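Local coordinates for protein monoglyceride lipase (Saccharomyces cerevisiae, PDB 4ZWN) that hydrolyses monoacylglycerols to free fatty acids and glycerol, preferring monounsaturated substrates, and also takes part in breaking down fatty acid ethyl esters, at residues 79-84 and 89-94. The protein carries 2 engineered substitutions. Residues are numbered along the deposited sequence; the frame is centred on the assembly and turned at random.
Sequences RLMDHL and YESFTF
One water is gripped by M81, Y89 and S91 between helix and strand. It accepts the hydroxyl proton of S91 OG at 2.6 Å and donates to the carbonyl oxygens of M81 and Y89, the bond from water to Y89 O being longer at 3.2 Å, so it supplies partners to two backbone oxygens and a hydroxyl of buried residues. The serine reaches it because OG stands anti to its carbonyl carbon (chi1 -66°). A direct backbone bond joins the same two segments: Y89 N donates to L84 O (2.9 Å), a bent bond whose donor lies 34° out of the carbonyl plane; this ties the last turn of helix 78-86 to Y89.

Helix 78-86 and strand 89-94 form the second half of the beta-alpha-beta crossover that starts at strand 62-67, part of the alpha/beta-hydrolase core. The segments run nearly antiparallel, at 154°. Helix 310-326 packs on the same layer, where F317 touches L80 and L84, whereas F92 faces helix 113-134 across the sheet.

M81 lays its chain over the strand: CG rests on S91 CB at 3.5 Å, and SD meets T93 CG2 at 3.8 Å, the two side chains crossing at about a right angle. The bend at its third torsion keeps CE over the same methyl. Shortening M81 to an alanine removes CG, SD and CE, which would probably leave S91 CB and the T93 methyl without this apolar cover and open a gap. T93 OG1 turns to the backbone oxygen of L66. L84 spans S91 and Y89, with CD1 3.3 Å from S91 OG and CD2 4.0 Å from Y89 CB. Beyond CB the tyrosine ring leads away from helix 78-86, and its hydroxyl is hydrogen-bonded to D325 and T328.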
loop_
_atom_site.group_PDB
_atom_site.type_symbol
_atom_site.label_atom_id
_atom_site.label_comp_id
_atom_site.label_asym_id
_atom_site.label_seq_id
_atom_site.Cartn_x
_atom_site.Cartn_y
_atom_site.Cartn_z
ATOM N N ARG A 79 -11.911 -3.407 4.250
ATOM C CA ARG A 79 -12.713 -2.193 4.335
ATOM C C ARG A 79 -12.672 -1.418 3.019
ATOM O O ARG A 79 -13.694 -0.925 2.543
ATOM C CB ARG A 79 -12.215 -1.326 5.493
ATOM C CG ARG A 79 -13.173 -0.257 5.990
ATOM C CD ARG A 79 -12.525 0.501 7.148
ATOM N NE ARG A 79 -13.397 1.509 7.746
ATOM C CZ ARG A 79 -13.035 2.305 8.749
ATOM N NH1 ARG A 79 -11.816 2.211 9.265
ATOM N NH2 ARG A 79 -13.888 3.196 9.237
ATOM N N LEU A 80 -11.487 -1.332 2.423
ATOM C CA LEU A 80 -11.313 -0.600 1.172
ATOM C C LEU A 80 -11.942 -1.334 -0.010
ATOM O O LEU A 80 -12.671 -0.740 -0.804
ATOM C CB LEU A 80 -9.830 -0.359 0.901
ATOM C CG LEU A 80 -9.497 0.333 -0.418
ATOM C CD1 LEU A 80 -10.180 1.696 -0.499
ATOM C CD2 LEU A 80 -7.990 0.464 -0.573
ATOM N N MET A 81 -11.650 -2.625 -0.120
ATOM C CA MET A 81 -12.161 -3.443 -1.214
ATOM C C MET A 81 -13.683 -3.557 -1.183
ATOM O O MET A 81 -14.330 -3.618 -2.231
ATOM C CB MET A 81 -11.528 -4.835 -1.172
ATOM C CG MET A 81 -10.031 -4.826 -1.420
ATOM S SD MET A 81 -9.273 -6.456 -1.561
ATOM C CE MET A 81 -9.350 -7.017 0.138
ATOM N N ASP A 82 -14.251 -3.583 0.018
ATOM C CA ASP A 82 -15.699 -3.657 0.178
ATOM C C ASP A 82 -16.373 -2.407 -0.386
ATOM O O ASP A 82 -17.341 -2.502 -1.140
ATOM C CB ASP A 82 -16.070 -3.843 1.651
ATOM C CG ASP A 82 -17.520 -4.265 1.841
ATOM O OD1 ASP A 82 -18.024 -5.060 1.016
ATOM O OD2 ASP A 82 -18.156 -3.803 2.814
ATOM N N HIS A 83 -15.854 -1.236 -0.025
ATOM C CA HIS A 83 -16.408 0.028 -0.508
ATOM C C HIS A 83 -16.183 0.207 -2.007
ATOM O O HIS A 83 -17.044 0.736 -2.707
ATOM C CB HIS A 83 -15.809 1.214 0.253
ATOM C CG HIS A 83 -16.388 1.416 1.619
ATOM N ND1 HIS A 83 -16.146 0.553 2.667
ATOM C CD2 HIS A 83 -17.197 2.384 2.111
ATOM C CE1 HIS A 83 -16.779 0.981 3.744
ATOM N NE2 HIS A 83 -17.424 2.090 3.434
ATOM N N LEU A 84 -15.027 -0.229 -2.498
ATOM C CA LEU A 84 -14.750 -0.165 -3.930
ATOM C C LEU A 84 -15.712 -1.056 -4.710
ATOM O O LEU A 84 -16.175 -0.690 -5.789
ATOM C CB LEU A 84 -13.304 -0.569 -4.225
ATOM C CG LEU A 84 -12.215 0.455 -3.897
ATOM C CD1 LEU A 84 -10.835 -0.148 -4.104
ATOM C CD2 LEU A 84 -12.383 1.707 -4.743
ATOM N N TYR A 89 -15.915 -0.790 -8.648
ATOM C CA TYR A 89 -14.489 -1.013 -8.865
ATOM C C TYR A 89 -14.019 -2.367 -8.344
ATOM O O TYR A 89 -14.244 -2.718 -7.184
ATOM C CB TYR A 89 -13.667 0.103 -8.215
ATOM C CG TYR A 89 -13.835 1.437 -8.900
ATOM C CD1 TYR A 89 -13.105 1.749 -10.039
ATOM C CD2 TYR A 89 -14.734 2.378 -8.415
ATOM C CE1 TYR A 89 -13.262 2.965 -10.675
ATOM C CE2 TYR A 89 -14.895 3.595 -9.041
ATOM C CZ TYR A 89 -14.159 3.883 -10.172
ATOM O OH TYR A 89 -14.320 5.095 -10.798
ATOM N N GLU A 90 -13.363 -3.122 -9.220
ATOM C CA GLU A 90 -12.751 -4.385 -8.837
ATOM C C GLU A 90 -11.470 -4.136 -8.052
ATOM O O GLU A 90 -10.796 -3.124 -8.253
ATOM C CB GLU A 90 -12.451 -5.237 -10.072
ATOM C CG GLU A 90 -13.684 -5.688 -10.831
ATOM C CD GLU A 90 -13.344 -6.452 -12.097
ATOM O OE1 GLU A 90 -12.191 -6.344 -12.570
ATOM O OE2 GLU A 90 -14.231 -7.165 -12.615
ATOM N N SER A 91 -11.136 -5.060 -7.158
ATOM C CA SER A 91 -9.885 -4.980 -6.416
ATOM C C SER A 91 -9.075 -6.258 -6.561
ATOM O O SER A 91 -9.627 -7.353 -6.681
ATOM C CB SER A 91 -10.142 -4.707 -4.932
ATOM O OG SER A 91 -10.702 -3.425 -4.724
ATOM N N PHE A 92 -7.757 -6.106 -6.551
ATOM C CA PHE A 92 -6.855 -7.240 -6.487
ATOM C C PHE A 92 -5.753 -6.934 -5.491
ATOM O O PHE A 92 -5.091 -5.900 -5.583
ATOM C CB PHE A 92 -6.258 -7.563 -7.859
ATOM C CG PHE A 92 -5.444 -8.833 -7.881
ATOM C CD1 PHE A 92 -4.112 -8.829 -7.502
ATOM C CD2 PHE A 92 -6.018 -10.031 -8.277
ATOM C CE1 PHE A 92 -3.366 -9.996 -7.518
ATOM C CE2 PHE A 92 -5.278 -11.200 -8.296
ATOM C CZ PHE A 92 -3.952 -11.182 -7.916
ATOM N N THR A 93 -5.565 -7.832 -4.534
ATOM C CA THR A 93 -4.467 -7.703 -3.591
ATOM C C THR A 93 -3.848 -9.067 -3.338
ATOM O O THR A 93 -4.474 -10.102 -3.566
ATOM C CB THR A 93 -4.925 -7.074 -2.257
ATOM O OG1 THR A 93 -3.779 -6.752 -1.462
ATOM C CG2 THR A 93 -5.823 -8.029 -1.486
ATOM N N PHE A 94 -2.605 -9.063 -2.877
ATOM C CA PHE A 94 -1.914 -10.300 -2.559
ATOM C C PHE A 94 -0.985 -10.071 -1.380
ATOM O O PHE A 94 -0.405 -8.993 -1.242
ATOM C CB PHE A 94 -1.132 -10.816 -3.774
ATOM C CG PHE A 94 -0.004 -9.915 -4.201
ATOM C CD1 PHE A 94 -0.244 -8.815 -5.008
ATOM C CD2 PHE A 94 1.298 -10.175 -3.802
ATOM C CE1 PHE A 94 0.791 -7.987 -5.403
ATOM C CE2 PHE A 94 2.339 -9.354 -4.194
ATOM C CZ PHE A 94 2.086 -8.258 -4.996
HETATM O O HOH W 1 -13.224 -3.982 -4.387
#